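Local coordinates for alpha-1,6-mannanase (Bacteroides thetaiotaomicron, PDB 4V1S), which is a glycoside hydrolase family 76 enzyme that probably hydrolyses alpha-1,6-mannosidic linkages in mannan, at residues M270-L275 against W323-D328. Residues are numbered along the deposited sequence; the frame is centred on the assembly and turned at random. Where two conformers were deposited one is given.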
loop_
_atom_site.group_PDB
_atom_site.type_symbol
_atom_site.label_atom_id
_atom_site.label_comp_id
_atom_site.label_asym_id
_atom_site.label_seq_id
_atom_site.Cartn_x
_atom_site.Cartn_y
_atom_site.Cartn_z
ATOM N N MET A 270 3.193 6.851 -6.582
ATOM C CA MET A 270 3.395 7.447 -7.902
ATOM C C MET A 270 4.541 6.781 -8.667
ATOM O O MET A 270 4.382 6.457 -9.833
ATOM C CB MET A 270 3.575 8.970 -7.855
ATOM C CG MET A 270 2.336 9.757 -7.390
ATOM S SD MET A 270 0.864 9.589 -8.431
ATOM C CE MET A 270 1.396 10.600 -9.801
ATOM N N ILE A 271 5.640 6.503 -7.981
ATOM C CA ILE A 271 6.768 5.801 -8.582
ATOM C C ILE A 271 6.292 4.436 -9.129
ATOM O O ILE A 271 6.571 4.082 -10.282
ATOM C CB ILE A 271 7.931 5.648 -7.583
ATOM C CG1 ILE A 271 8.569 6.995 -7.285
ATOM C CG2 ILE A 271 8.985 4.680 -8.120
ATOM C CD1 ILE A 271 9.322 6.983 -5.950
ATOM N N ARG A 272 5.604 3.648 -8.299
ATOM C CA ARG A 272 5.176 2.333 -8.744
ATOM C C ARG A 272 4.274 2.457 -9.985
ATOM O O ARG A 272 4.367 1.668 -10.940
ATOM C CB ARG A 272 4.454 1.597 -7.622
ATOM C CG ARG A 272 5.306 1.357 -6.399
ATOM C CD ARG A 272 4.698 0.293 -5.501
ATOM N NE ARG A 272 4.890 -0.992 -6.156
ATOM C CZ ARG A 272 4.203 -2.100 -5.941
ATOM N NH1 ARG A 272 3.222 -2.149 -5.044
ATOM N NH2 ARG A 272 4.523 -3.189 -6.643
ATOM N N SER A 273 3.387 3.451 -9.964
ATOM C CA SER A 273 2.489 3.703 -11.097
ATOM C C SER A 273 3.271 4.055 -12.347
ATOM O O SER A 273 3.026 3.488 -13.419
ATOM C CB SER A 273 1.493 4.809 -10.750
ATOM O OG SER A 273 0.628 4.418 -9.694
ATOM N N TRP A 274 4.199 4.997 -12.213
ATOM C CA TRP A 274 4.982 5.432 -13.350
ATOM C C TRP A 274 5.791 4.309 -13.968
ATOM O O TRP A 274 5.938 4.253 -15.205
ATOM C CB TRP A 274 5.892 6.592 -12.982
ATOM C CG TRP A 274 5.192 7.888 -12.684
ATOM C CD1 TRP A 274 4.093 8.407 -13.306
ATOM C CD2 TRP A 274 5.587 8.857 -11.688
ATOM N NE1 TRP A 274 3.782 9.628 -12.761
ATOM C CE2 TRP A 274 4.677 9.931 -11.768
ATOM C CE3 TRP A 274 6.610 8.911 -10.735
ATOM C CZ2 TRP A 274 4.772 11.062 -10.943
ATOM C CZ3 TRP A 274 6.693 10.012 -9.913
ATOM C CH2 TRP A 274 5.779 11.080 -10.015
ATOM N N LEU A 275 6.312 3.397 -13.147
ATOM C CA LEU A 275 7.068 2.264 -13.694
ATOM C C LEU A 275 6.167 1.385 -14.537
ATOM O O LEU A 275 6.598 0.888 -15.582
ATOM C CB LEU A 275 7.785 1.477 -12.581
ATOM C CG LEU A 275 8.919 2.260 -11.889
ATOM C CD1 LEU A 275 9.435 1.451 -10.729
ATOM C CD2 LEU A 275 10.057 2.605 -12.848
ATOM N N TRP A 323 11.769 0.244 -4.586
ATOM C CA TRP A 323 13.051 -0.413 -4.820
ATOM C C TRP A 323 12.879 -1.806 -5.467
ATOM O O TRP A 323 13.612 -2.146 -6.404
ATOM C CB TRP A 323 13.889 -0.487 -3.557
ATOM C CG TRP A 323 14.371 0.773 -3.084
ATOM C CD1 TRP A 323 14.716 1.881 -3.826
ATOM C CD2 TRP A 323 14.636 1.097 -1.724
ATOM N NE1 TRP A 323 15.179 2.874 -2.996
ATOM C CE2 TRP A 323 15.166 2.416 -1.699
ATOM C CE3 TRP A 323 14.515 0.390 -0.531
ATOM C CZ2 TRP A 323 15.509 3.070 -0.496
ATOM C CZ3 TRP A 323 14.884 1.032 0.673
ATOM C CH2 TRP A 323 15.369 2.354 0.674
ATOM N N PHE A 324 11.962 -2.625 -4.948
ATOM C CA PHE A 324 11.708 -3.920 -5.546
ATOM C C PHE A 324 11.262 -3.767 -6.999
ATOM O O PHE A 324 11.714 -4.527 -7.856
ATOM C CB PHE A 324 10.683 -4.704 -4.723
ATOM C CG PHE A 324 11.192 -5.191 -3.369
ATOM C CD1 PHE A 324 12.402 -5.907 -3.279
ATOM C CD2 PHE A 324 10.445 -4.989 -2.197
ATOM C CE1 PHE A 324 12.842 -6.398 -2.057
ATOM C CE2 PHE A 324 10.859 -5.514 -0.987
ATOM C CZ PHE A 324 12.077 -6.192 -0.908
ATOM N N ASP A 325 10.379 -2.794 -7.285
ATOM C CA ASP A 325 9.937 -2.578 -8.649
ATOM C C ASP A 325 11.094 -2.145 -9.537
ATOM O O ASP A 325 11.161 -2.550 -10.699
ATOM C CB ASP A 325 8.863 -1.502 -8.761
ATOM C CG ASP A 325 7.517 -1.933 -8.253
ATOM O OD1 ASP A 325 7.268 -3.138 -7.936
ATOM O OD2 ASP A 325 6.677 -1.023 -8.138
ATOM N N MET A 326 12.004 -1.325 -9.008
ATOM C CA MET A 326 13.179 -0.916 -9.773
ATOM C C MET A 326 14.049 -2.120 -10.134
ATOM O O MET A 326 14.538 -2.209 -11.244
ATOM C CB MET A 326 14.014 0.138 -9.038
ATOM C CG MET A 326 13.455 1.535 -9.146
ATOM S SD MET A 326 13.351 2.124 -10.861
ATOM C CE MET A 326 12.938 3.840 -10.586
ATOM N N TYR A 327 14.196 -3.060 -9.206
ATOM C CA TYR A 327 14.981 -4.257 -9.468
ATOM C C TYR A 327 14.285 -5.046 -10.561
ATOM O O TYR A 327 14.935 -5.512 -11.486
ATOM C CB TYR A 327 15.196 -5.119 -8.212
ATOM C CG TYR A 327 15.820 -6.438 -8.551
ATOM C CD1 TYR A 327 17.185 -6.532 -8.786
ATOM C CD2 TYR A 327 15.021 -7.591 -8.772
ATOM C CE1 TYR A 327 17.756 -7.742 -9.139
ATOM C CE2 TYR A 327 15.587 -8.810 -9.144
ATOM C CZ TYR A 327 16.960 -8.870 -9.328
ATOM O OH TYR A 327 17.566 -10.048 -9.692
ATOM N N ASP A 328 12.960 -5.197 -10.470
ATOM C CA ASP A 328 12.196 -5.857 -11.546
ATOM C C ASP A 328 12.418 -5.178 -12.921
ATOM O O ASP A 328 12.408 -5.840 -13.976
ATOM C CB ASP A 328 10.686 -5.830 -11.251
ATOM C CG ASP A 328 10.300 -6.627 -10.036
ATOM O OD1 ASP A 328 11.096 -7.468 -9.577
ATOM O OD2 ASP A 328 9.160 -6.396 -9.534
HETATM O O HOH W 1 5.348 -0.910 -10.436
#
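Arg272 and Asp325 form a salt bridge between helices 264-281 and 313-330, consistent with neighbouring inner helices of the (alpha/alpha)6 barrel of this family; the axes of segments 270-275 and 323-328 run nearly parallel (18°). Along Arg272, CB, CG and CD all pass Asp325 OD2, CG coming within 3.3 Å, and a bend at chi3 (73°) turns NE back toward that oxygen. Arg272 NE donates an almost straight bond to Asp325 OD2 (2.7 Å), in the guanidinium plane but 29° out of the carboxylate plane. Farther on, Arg272 NH2 reaches the syn lone pair of Asp325 OD1 at 3.0 Å, which completes a side-on, two-nitrogen grip; NH1 has a weak, long ion pair with Asp321. A methionine in place of Arg272 would probably leave the Asp325 carboxylate without its cationic mate and freer to turn. Beside the salt bridge, Leu275 CD1 packs on Asp325 CB at 3.6 Å, while its CD2 meets Met326 in one of that residue's two conformers. Ile271 touches Leu294 of helix 284-301, extending this apolar layer. One water ties the helices together a second time, donating to the Arg272 backbone O (2.8 Å) and to Asp325 OD2 (2.7 Å), the same oxygen that accepts from NE.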